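Local coordinates for protein oxidoreductase, FMN-binding (Shewanella oneidensis, PDB 2GQ8) that binds FMN within a TIM barrel and probably works as an oxidoreductase on CH-CH groups with NAD or NADP as electron partner, at residues 176-181 with 228-233; 186-191 with 211-216; 66-71 with 100-105. One frame throughout, in Å; residues are numbered along the deposited sequence.

In the fold
All three interactions are buried and belong to one eight-stranded TIM barrel, but each draws on different chemistry. Interaction 1 joins neighbouring barrel strands by main-chain hydrogen bonds and carries flavin- and ligand-binding side chains at its C-terminal end. Interaction 2 lies outside the sheet, between two helices of the connection linking those same two strands, and is wholly apolar. Interaction 3 sets the loop after strand 53-60 against the end of strand 96-102, which neighbours strand 177-181 of interaction 1; its contacts are aromatic and aliphatic. Interactions 1 and 3 share FMN and p-hydroxyacetophenone, with E179 OE1 and Q100 NE2 hydrogen-bonded between them, while interaction 2 reaches the ligand through Y186.

Interaction 1: residues 176-181 with 228-233. With FMN (flavin mononucleotide), chain E; AC6 (p-hydroxyacetophenone), chain D.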
# COMPACT_ATOMS: atom_id res chain seq x y z
N ASP A 176 0.66 6.41 13.04
CA ASP A 176 1.02 5.43 14.06
C ASP A 176 2.12 4.50 13.57
O ASP A 176 2.76 3.80 14.36
CB ASP A 176 -0.21 4.62 14.44
CG ASP A 176 -1.28 5.48 15.05
OD1 ASP A 176 -1.03 6.02 16.16
OD2 ASP A 176 -2.35 5.65 14.43
N GLY A 177 2.35 4.51 12.27
CA GLY A 177 3.38 3.67 11.69
C GLY A 177 3.39 3.87 10.19
O GLY A 177 2.67 4.74 9.68
N ILE A 178 4.19 3.08 9.49
CA ILE A 178 4.23 3.17 8.03
C ILE A 178 4.14 1.79 7.42
O ILE A 178 4.47 0.79 8.06
CB ILE A 178 5.54 3.84 7.50
CG1 ILE A 178 6.79 3.02 7.87
CG2 ILE A 178 5.65 5.25 8.07
CD1 ILE A 178 7.19 1.94 6.84
N GLU A 179 3.64 1.73 6.18
CA GLU A 179 3.58 0.48 5.45
C GLU A 179 4.45 0.66 4.22
O GLU A 179 4.24 1.59 3.43
CB GLU A 179 2.16 0.14 5.00
CG GLU A 179 2.11 -1.19 4.22
CD GLU A 179 0.74 -1.52 3.70
OE1 GLU A 179 0.49 -1.26 2.50
OE2 GLU A 179 -0.08 -2.03 4.49
N LEU A 180 5.44 -0.20 4.05
CA LEU A 180 6.30 -0.09 2.88
C LEU A 180 5.60 -0.75 1.70
O LEU A 180 5.29 -1.95 1.75
CB LEU A 180 7.64 -0.78 3.14
CG LEU A 180 8.55 -0.90 1.92
CD1 LEU A 180 8.95 0.49 1.44
CD2 LEU A 180 9.78 -1.72 2.30
N HIS A 181 5.33 0.02 0.65
CA HIS A 181 4.70 -0.57 -0.53
C HIS A 181 5.79 -1.30 -1.32
O HIS A 181 6.59 -0.67 -2.01
CB HIS A 181 4.08 0.51 -1.42
CG HIS A 181 3.09 -0.03 -2.41
ND1 HIS A 181 3.03 -1.37 -2.74
CD2 HIS A 181 2.11 0.58 -3.11
CE1 HIS A 181 2.05 -1.55 -3.60
NE2 HIS A 181 1.48 -0.39 -3.85
N GLU A 228 8.17 -2.05 15.52
CA GLU A 228 6.77 -2.07 15.91
C GLU A 228 5.91 -1.10 15.12
O GLU A 228 4.68 -1.15 15.20
CB GLU A 228 6.59 -1.74 17.39
CG GLU A 228 7.17 -2.72 18.39
CD GLU A 228 6.56 -2.53 19.77
OE1 GLU A 228 5.54 -3.18 20.06
OE2 GLU A 228 7.09 -1.71 20.55
N ARG A 229 6.54 -0.20 14.37
CA ARG A 229 5.81 0.78 13.58
C ARG A 229 6.03 0.59 12.08
O ARG A 229 5.73 1.47 11.28
CB ARG A 229 6.20 2.21 14.01
CG ARG A 229 5.76 2.52 15.43
CD ARG A 229 5.87 4.00 15.79
NE ARG A 229 7.25 4.48 15.82
CZ ARG A 229 7.62 5.69 16.23
NH1 ARG A 229 6.70 6.55 16.66
NH2 ARG A 229 8.90 6.03 16.23
N VAL A 230 6.57 -0.57 11.70
CA VAL A 230 6.83 -0.83 10.29
C VAL A 230 6.09 -2.06 9.77
O VAL A 230 6.24 -3.16 10.30
CB VAL A 230 8.34 -1.05 10.02
CG1 VAL A 230 8.56 -1.44 8.56
CG2 VAL A 230 9.13 0.23 10.36
N GLY A 231 5.28 -1.85 8.74
CA GLY A 231 4.56 -2.94 8.11
C GLY A 231 5.05 -2.95 6.67
O GLY A 231 5.59 -1.95 6.20
N VAL A 232 4.88 -4.07 5.98
CA VAL A 232 5.33 -4.18 4.59
C VAL A 232 4.28 -4.88 3.76
O VAL A 232 3.69 -5.85 4.21
CB VAL A 232 6.64 -5.00 4.50
CG1 VAL A 232 7.04 -5.19 3.04
CG2 VAL A 232 7.75 -4.27 5.25
N ARG A 233 4.04 -4.38 2.54
CA ARG A 233 3.05 -5.00 1.65
C ARG A 233 3.74 -5.71 0.49
O ARG A 233 4.64 -5.14 -0.14
CB ARG A 233 2.07 -3.96 1.10
CG ARG A 233 0.83 -4.62 0.48
CD ARG A 233 -0.27 -3.63 0.09
NE ARG A 233 -1.59 -4.24 0.29
CZ ARG A 233 -2.69 -3.94 -0.41
NH1 ARG A 233 -2.66 -3.03 -1.37
NH2 ARG A 233 -3.83 -4.54 -0.10
N1 FMN E . -2.90 -0.85 -3.15
C2 FMN E . -1.74 -0.30 -2.54
O2 FMN E . -0.92 -0.98 -2.01
N3 FMN E . -1.56 1.11 -2.66
C4 FMN E . -2.53 1.98 -3.00
O4 FMN E . -2.27 3.31 -3.29
C4A FMN E . -3.70 1.45 -3.82
N5 FMN E . -4.53 2.21 -4.59
C5A FMN E . -5.72 1.66 -4.95
C6 FMN E . -6.70 2.63 -5.61
C7 FMN E . -8.00 2.10 -5.94
C7M FMN E . -9.08 3.10 -6.28
C8 FMN E . -8.44 0.78 -5.58
C8M FMN E . -9.76 -0.00 -5.82
C9 FMN E . -7.48 -0.17 -5.11
C9A FMN E . -6.03 0.23 -4.80
N10 FMN E . -5.02 -0.55 -4.13
C10 FMN E . -3.84 -0.04 -3.64
C1' FMN E . -5.24 -2.00 -3.93
C2' FMN E . -6.08 -2.17 -2.66
O2' FMN E . -5.37 -1.83 -1.48
C3' FMN E . -6.59 -3.62 -2.54
O3' FMN E . -5.47 -4.52 -2.34
C4' FMN E . -7.44 -4.12 -3.69
O4' FMN E . -8.46 -3.15 -4.03
C5' FMN E . -8.05 -5.49 -3.51
O5' FMN E . -9.02 -5.49 -2.44
P FMN E . -10.59 -5.38 -2.74
O1P FMN E . -10.87 -4.02 -3.28
O2P FMN E . -10.97 -6.50 -3.66
O3P FMN E . -11.21 -5.60 -1.32
C1 AC6 D . -1.38 0.22 -6.12
C2 AC6 D . -2.57 -0.50 -6.82
C3 AC6 D . -3.37 0.40 -7.52
C4 AC6 D . -3.14 1.78 -7.70
C5 AC6 D . -2.05 2.33 -6.99
C6 AC6 D . -1.17 1.60 -6.19
O1 AC6 D . -0.71 -0.67 -5.37
O2 AC6 D . -4.87 2.08 -9.23
C7 AC6 D . -3.80 2.71 -8.55
C8 AC6 D . -3.67 4.18 -8.98
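The carbonyl oxygen of G231 is met from strand 177-181 by two groups: L180 N donates to it at 2.8 Å (N-H...O 165°), while the CA-H of E179 makes a supporting contact, E179 CA to G231 O being 3.2 Å. Bonds from I178 N to R229 O, from G231 N to I178 O and from R233 N to L180 O continue the parallel ladder, which pairs the fourth and fifth strands of the TIM barrel. G231 has no side chain, and E179 and R233 approach each other beside it. E179 OE1 lies 3.4 Å from R233 CB, but 4.3 Å from R233 NE and well out of the guanidinium plane, so the two attract only through charge. The carboxylate is instead bonded by Q100 through OE1 and by Y266 and H268 through OE2.

R233 turns its CG away from its own N (chi1 -165°), and the chain then bends at chi3 to reach past E179 to FMN. NH1 donates to flavin O2 at 2.8 Å and to ribityl O2' at 3.0 Å, and NH2 to ribityl O3' at 2.8 Å. The positive group beside O2 would be expected to stabilise negative charge on the reduced flavin. H181, paired with R233 in the ladder, has flavin O2 over one face of its ring, toward the rim, and its NE2 is hydrogen-bonded to O1 of p-hydroxyacetophenone at 2.7 Å.

I178 and L180 project from the other face of the sheet, against helices 153-172 and 212-225, while strand 96-102 flanks strand 177-181 on the edge away from 230-234.

Interaction 2: residues 186-191 with 211-216; sequences YLINQF and LRFLDE. With AC6 (p-hydroxyacetophenone), chain D.
The rings of F191 and F213 lie face to face, their planes 30° apart and their centroids separated by 4.5 Å, in the beta-alpha-beta crossover that links the fourth and fifth strands of the TIM barrel. F191 lies near the C-terminal end of helix 187-192, an extra short helix within this crossover, and F213 stands at the start of helix 212-225. The segment axes run at 137° to each other and come within 9.1 Å, a separation bridged by side chains alone.

The stack is offset: F213 CD2 lies 3.7 Å above the plane of the F191 ring, toward its rim, and F213 CB also sits over that face, 4.2 Å from the F191 centroid, a CH-pi contact. CB gets there because the bond from CA to CB of F213 points toward helix 187-192; a chi1 of -169° then carries the ring onward in the same direction.

Two aliphatic chains meet the far part of the F213 ring, each crossing F213 at about a right angle. L187 brings CD2 to 4.0 Å from F213 CE2, and the CG1 branch of I188 approaches the same CE2. Helix 153-172 adds I156 and V159 against F213, so the ring is packed by apolar groups from two other helices.

I188 divides its two branches between partners: while CG1 is given to F213, its methyl CG2 rests 3.9 Å from L214 CB.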
# COMPACT_ATOMS: atom_id res chain seq x y z
N TYR A 186 5.49 -2.09 -8.12
CA TYR A 186 6.21 -0.84 -7.98
C TYR A 186 7.71 -1.02 -7.76
O TYR A 186 8.22 -2.13 -7.95
CB TYR A 186 5.51 0.03 -6.94
CG TYR A 186 4.14 0.41 -7.46
CD1 TYR A 186 2.98 -0.10 -6.87
CD2 TYR A 186 4.00 1.20 -8.60
CE1 TYR A 186 1.72 0.17 -7.40
CE2 TYR A 186 2.74 1.47 -9.15
CZ TYR A 186 1.60 0.95 -8.54
OH TYR A 186 0.36 1.18 -9.09
N LEU A 187 8.43 0.04 -7.38
CA LEU A 187 9.89 -0.06 -7.28
C LEU A 187 10.51 -1.27 -6.60
O LEU A 187 11.30 -1.99 -7.22
CB LEU A 187 10.50 1.21 -6.66
CG LEU A 187 12.04 1.19 -6.69
CD1 LEU A 187 12.54 1.04 -8.12
CD2 LEU A 187 12.59 2.46 -6.06
N ILE A 188 10.19 -1.51 -5.34
CA ILE A 188 10.81 -2.65 -4.67
C ILE A 188 10.43 -3.96 -5.34
O ILE A 188 11.26 -4.87 -5.47
CB ILE A 188 10.47 -2.65 -3.16
CG1 ILE A 188 11.00 -1.34 -2.54
CG2 ILE A 188 11.13 -3.84 -2.46
CD1 ILE A 188 10.71 -1.18 -1.06
N ASN A 189 9.18 -4.06 -5.80
CA ASN A 189 8.68 -5.25 -6.47
C ASN A 189 9.48 -5.47 -7.76
O ASN A 189 9.69 -6.60 -8.20
CB ASN A 189 7.20 -5.07 -6.80
CG ASN A 189 6.47 -6.39 -7.02
OD1 ASN A 189 7.06 -7.42 -7.35
ND2 ASN A 189 5.16 -6.34 -6.86
N GLN A 190 9.94 -4.38 -8.37
CA GLN A 190 10.73 -4.46 -9.59
C GLN A 190 12.11 -5.09 -9.35
O GLN A 190 12.79 -5.49 -10.29
CB GLN A 190 10.88 -3.06 -10.21
CG GLN A 190 9.59 -2.57 -10.87
CD GLN A 190 9.47 -1.06 -10.88
OE1 GLN A 190 10.45 -0.36 -11.11
NE2 GLN A 190 8.26 -0.56 -10.63
N PHE A 191 12.52 -5.15 -8.08
CA PHE A 191 13.79 -5.77 -7.71
C PHE A 191 13.53 -7.22 -7.30
O PHE A 191 14.28 -8.12 -7.64
CB PHE A 191 14.44 -5.04 -6.52
CG PHE A 191 15.24 -3.83 -6.91
CD1 PHE A 191 14.62 -2.62 -7.18
CD2 PHE A 191 16.63 -3.91 -7.00
CE1 PHE A 191 15.38 -1.50 -7.54
CE2 PHE A 191 17.39 -2.80 -7.36
CZ PHE A 191 16.76 -1.59 -7.63
N LEU A 211 16.33 -9.83 -3.11
CA LEU A 211 15.70 -9.38 -1.87
C LEU A 211 16.55 -8.35 -1.15
O LEU A 211 16.12 -7.78 -0.15
CB LEU A 211 15.46 -10.56 -0.93
CG LEU A 211 14.50 -11.65 -1.42
CD1 LEU A 211 14.37 -12.72 -0.34
CD2 LEU A 211 13.13 -11.05 -1.74
N ARG A 212 17.75 -8.10 -1.65
CA ARG A 212 18.66 -7.15 -1.00
C ARG A 212 18.11 -5.74 -0.82
O ARG A 212 18.21 -5.16 0.26
CB ARG A 212 19.99 -7.08 -1.76
CG ARG A 212 21.07 -6.31 -1.00
CD ARG A 212 22.39 -6.34 -1.76
NE ARG A 212 22.80 -7.71 -2.06
CZ ARG A 212 23.30 -8.56 -1.17
NH1 ARG A 212 23.47 -8.17 0.09
NH2 ARG A 212 23.62 -9.79 -1.53
N PHE A 213 17.52 -5.18 -1.87
CA PHE A 213 16.97 -3.83 -1.78
C PHE A 213 15.86 -3.80 -0.72
O PHE A 213 15.82 -2.89 0.12
CB PHE A 213 16.45 -3.38 -3.14
CG PHE A 213 16.09 -1.91 -3.20
CD1 PHE A 213 17.01 -0.94 -2.82
CD2 PHE A 213 14.85 -1.51 -3.67
CE1 PHE A 213 16.69 0.43 -2.91
CE2 PHE A 213 14.52 -0.15 -3.75
CZ PHE A 213 15.45 0.82 -3.37
N LEU A 214 14.97 -4.79 -0.73
CA LEU A 214 13.91 -4.84 0.27
C LEU A 214 14.55 -4.88 1.65
O LEU A 214 14.14 -4.17 2.57
CB LEU A 214 13.05 -6.10 0.07
CG LEU A 214 12.03 -6.42 1.17
CD1 LEU A 214 10.92 -5.37 1.18
CD2 LEU A 214 11.46 -7.80 0.91
N ASP A 215 15.56 -5.74 1.79
CA ASP A 215 16.25 -5.89 3.06
C ASP A 215 16.83 -4.57 3.56
O ASP A 215 16.63 -4.18 4.71
CB ASP A 215 17.38 -6.92 2.92
CG ASP A 215 18.10 -7.17 4.23
OD1 ASP A 215 17.44 -7.52 5.22
OD2 ASP A 215 19.34 -7.03 4.26
N GLU A 216 17.54 -3.87 2.68
CA GLU A 216 18.16 -2.61 3.08
C GLU A 216 17.17 -1.49 3.35
O GLU A 216 17.37 -0.70 4.27
CB GLU A 216 19.18 -2.19 2.02
CG GLU A 216 20.33 -3.19 1.92
CD GLU A 216 21.31 -2.91 0.79
OE1 GLU A 216 22.36 -3.59 0.75
OE2 GLU A 216 21.03 -2.04 -0.05
C1 AC6 D . -1.38 0.22 -6.12
C2 AC6 D . -2.57 -0.50 -6.82
C3 AC6 D . -3.37 0.40 -7.52
C4 AC6 D . -3.14 1.78 -7.70
C5 AC6 D . -2.05 2.33 -6.99
C6 AC6 D . -1.17 1.60 -6.19
O1 AC6 D . -0.71 -0.67 -5.37
O2 AC6 D . -4.87 2.08 -9.23
C7 AC6 D . -3.80 2.71 -8.55
C8 AC6 D . -3.67 4.18 -8.98

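Interaction 3: residues 66-71 with 100-105. With FMN (flavin mononucleotide), chain E; AC6 (p-hydroxyacetophenone), chain D.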
# COMPACT_ATOMS: atom_id res chain seq x y z
N LYS A 66 6.64 9.40 -7.59
CA LYS A 66 5.23 9.52 -7.97
C LYS A 66 4.91 8.88 -9.33
O LYS A 66 5.67 9.00 -10.29
CB LYS A 66 4.87 11.01 -7.99
CG LYS A 66 3.47 11.37 -8.43
CD LYS A 66 3.35 12.89 -8.39
CE LYS A 66 2.05 13.41 -8.95
NZ LYS A 66 2.09 14.91 -8.96
N GLY A 67 3.76 8.21 -9.40
CA GLY A 67 3.37 7.56 -10.64
C GLY A 67 2.04 8.00 -11.23
O GLY A 67 1.80 7.79 -12.42
N TYR A 68 1.20 8.64 -10.42
CA TYR A 68 -0.12 9.07 -10.87
C TYR A 68 -0.39 10.51 -10.47
O TYR A 68 0.09 10.98 -9.44
CB TYR A 68 -1.20 8.17 -10.27
CG TYR A 68 -0.94 6.70 -10.51
CD1 TYR A 68 -1.55 6.03 -11.57
CD2 TYR A 68 -0.04 6.00 -9.72
CE1 TYR A 68 -1.26 4.69 -11.83
CE2 TYR A 68 0.27 4.68 -9.97
CZ TYR A 68 -0.33 4.03 -11.02
OH TYR A 68 0.01 2.73 -11.27
N ALA A 69 -1.20 11.19 -11.27
CA ALA A 69 -1.53 12.58 -10.99
C ALA A 69 -2.26 12.77 -9.67
O ALA A 69 -3.06 11.93 -9.25
CB ALA A 69 -2.37 13.14 -12.12
N TRP A 70 -1.93 13.87 -9.00
CA TRP A 70 -2.59 14.28 -7.76
C TRP A 70 -2.52 13.38 -6.53
O TRP A 70 -3.39 13.46 -5.67
CB TRP A 70 -4.06 14.60 -8.07
CG TRP A 70 -4.23 15.34 -9.37
CD1 TRP A 70 -3.59 16.48 -9.78
CD2 TRP A 70 -5.10 14.96 -10.45
NE1 TRP A 70 -4.00 16.83 -11.04
CE2 TRP A 70 -4.92 15.92 -11.48
CE3 TRP A 70 -6.00 13.91 -10.65
CZ2 TRP A 70 -5.62 15.86 -12.69
CZ3 TRP A 70 -6.69 13.85 -11.86
CH2 TRP A 70 -6.50 14.82 -12.86
N THR A 71 -1.52 12.51 -6.45
CA THR A 71 -1.38 11.67 -5.27
C THR A 71 -0.61 12.51 -4.24
O THR A 71 0.26 13.31 -4.59
CB THR A 71 -0.63 10.34 -5.57
OG1 THR A 71 0.70 10.60 -6.05
CG2 THR A 71 -1.41 9.53 -6.62
N GLN A 100 1.32 4.66 3.83
CA GLN A 100 1.98 3.74 2.89
C GLN A 100 3.02 4.50 2.10
O GLN A 100 2.69 5.28 1.20
CB GLN A 100 0.99 3.09 1.92
CG GLN A 100 1.71 2.06 1.03
CD GLN A 100 0.85 1.46 -0.07
OE1 GLN A 100 0.37 2.17 -0.95
NE2 GLN A 100 0.68 0.14 -0.02
N LEU A 101 4.29 4.26 2.43
CA LEU A 101 5.40 4.93 1.75
C LEU A 101 5.56 4.33 0.36
O LEU A 101 5.79 3.13 0.21
CB LEU A 101 6.68 4.77 2.56
CG LEU A 101 6.53 5.28 4.00
CD1 LEU A 101 7.89 5.23 4.69
CD2 LEU A 101 5.97 6.70 4.01
N TRP A 102 5.48 5.20 -0.64
CA TRP A 102 5.47 4.77 -2.02
C TRP A 102 6.57 5.26 -2.97
O TRP A 102 6.93 6.43 -2.96
CB TRP A 102 4.13 5.23 -2.59
CG TRP A 102 3.59 4.54 -3.80
CD1 TRP A 102 3.98 3.34 -4.33
CD2 TRP A 102 2.46 4.97 -4.56
NE1 TRP A 102 3.15 2.99 -5.37
CE2 TRP A 102 2.20 3.97 -5.53
CE3 TRP A 102 1.62 6.10 -4.51
CZ2 TRP A 102 1.14 4.07 -6.44
CZ3 TRP A 102 0.57 6.19 -5.41
CH2 TRP A 102 0.34 5.18 -6.37
N HIS A 103 7.09 4.33 -3.77
CA HIS A 103 8.01 4.70 -4.84
C HIS A 103 7.55 3.77 -5.95
O HIS A 103 7.62 2.55 -5.82
CB HIS A 103 9.48 4.44 -4.52
CG HIS A 103 10.39 5.12 -5.50
ND1 HIS A 103 10.27 4.96 -6.86
CD2 HIS A 103 11.40 6.01 -5.32
CE1 HIS A 103 11.15 5.72 -7.48
NE2 HIS A 103 11.84 6.38 -6.57
N VAL A 104 7.05 4.35 -7.04
CA VAL A 104 6.52 3.57 -8.16
C VAL A 104 7.55 3.01 -9.11
O VAL A 104 7.23 2.16 -9.93
CB VAL A 104 5.52 4.41 -9.00
CG1 VAL A 104 4.38 4.91 -8.11
CG2 VAL A 104 6.24 5.57 -9.66
N GLY A 105 8.79 3.48 -9.01
CA GLY A 105 9.82 2.99 -9.92
C GLY A 105 9.43 3.28 -11.36
O GLY A 105 9.10 4.41 -11.71
N1 FMN E . -2.90 -0.85 -3.15
C2 FMN E . -1.74 -0.30 -2.54
O2 FMN E . -0.92 -0.98 -2.01
N3 FMN E . -1.56 1.11 -2.66
C4 FMN E . -2.53 1.98 -3.00
O4 FMN E . -2.27 3.31 -3.29
C4A FMN E . -3.70 1.45 -3.82
N5 FMN E . -4.53 2.21 -4.59
C5A FMN E . -5.72 1.66 -4.95
C6 FMN E . -6.70 2.63 -5.61
C7 FMN E . -8.00 2.10 -5.94
C7M FMN E . -9.08 3.10 -6.28
C8 FMN E . -8.44 0.78 -5.58
C8M FMN E . -9.76 -0.00 -5.82
C9 FMN E . -7.48 -0.17 -5.11
C9A FMN E . -6.03 0.23 -4.80
N10 FMN E . -5.02 -0.55 -4.13
C10 FMN E . -3.84 -0.04 -3.64
C1' FMN E . -5.24 -2.00 -3.93
C2' FMN E . -6.08 -2.17 -2.66
O2' FMN E . -5.37 -1.83 -1.48
C3' FMN E . -6.59 -3.62 -2.54
O3' FMN E . -5.47 -4.52 -2.34
C4' FMN E . -7.44 -4.12 -3.69
O4' FMN E . -8.46 -3.15 -4.03
C5' FMN E . -8.05 -5.49 -3.51
O5' FMN E . -9.02 -5.49 -2.44
P FMN E . -10.59 -5.38 -2.74
O1P FMN E . -10.87 -4.02 -3.28
O2P FMN E . -10.97 -6.50 -3.66
O3P FMN E . -11.21 -5.60 -1.32
C1 AC6 D . -1.38 0.22 -6.12
C2 AC6 D . -2.57 -0.50 -6.82
C3 AC6 D . -3.37 0.40 -7.52
C4 AC6 D . -3.14 1.78 -7.70
C5 AC6 D . -2.05 2.33 -6.99
C6 AC6 D . -1.17 1.60 -6.19
O1 AC6 D . -0.71 -0.67 -5.37
O2 AC6 D . -4.87 2.08 -9.23
C7 AC6 D . -3.80 2.71 -8.55
C8 AC6 D . -3.67 4.18 -8.98
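Y68 and W102 meet rim to rim beside the bound p-hydroxyacetophenone, with Y68 CD2 3.5 Å from W102 CH2. Their planes differ by only 14°, yet the ring centroids are 5.7 Å apart, so neither ring covers the other. Each touches a different part of the ligand. The acetyl methyl C8 lies over the centre of the Y68 ring, 3.8 Å from Y68 CE1. W102 CZ2 approaches the ligand's aromatic carbon C6 to 3.4 Å.

Q100, on the same strand as W102, addresses the flavin instead. Its NE2 donates to FMN O2 at 2.8 Å in an almost straight bond (175°), and its OE1 accepts from FMN N3 at 2.8 Å (137°). With E179 also holding NE2, the amide is fixed in the orientation that matches the pyrimidine edge.

Further out, the T71 methyl CG2 touches the edge of W102 at CZ3, while T71 OG1 is bonded to Q60. V104 CG1 sits over one face of W102, toward the rim, and crowds G67 so closely that a side chain there would collide with it; V104 CG2 is 3.5 Å from K66 O. H181 also stacks with W102. The Y68 hydroxyl is hydrogen-bonded to that of Y186, consistent with the ring being held in place against the methyl. With an alanine here instead of Y68, C8 would probably lose the ring face beside it, and the Y186 hydroxyl this partner.

The chemistry is thus divided: directional hydrogen bonds at Q100 read the flavin, while the methyl meets the face of Y68 and the ligand ring touches W102 at CZ2, consistent with shape complementarity on this side, the ligand's polar bonds coming from H181 and N184.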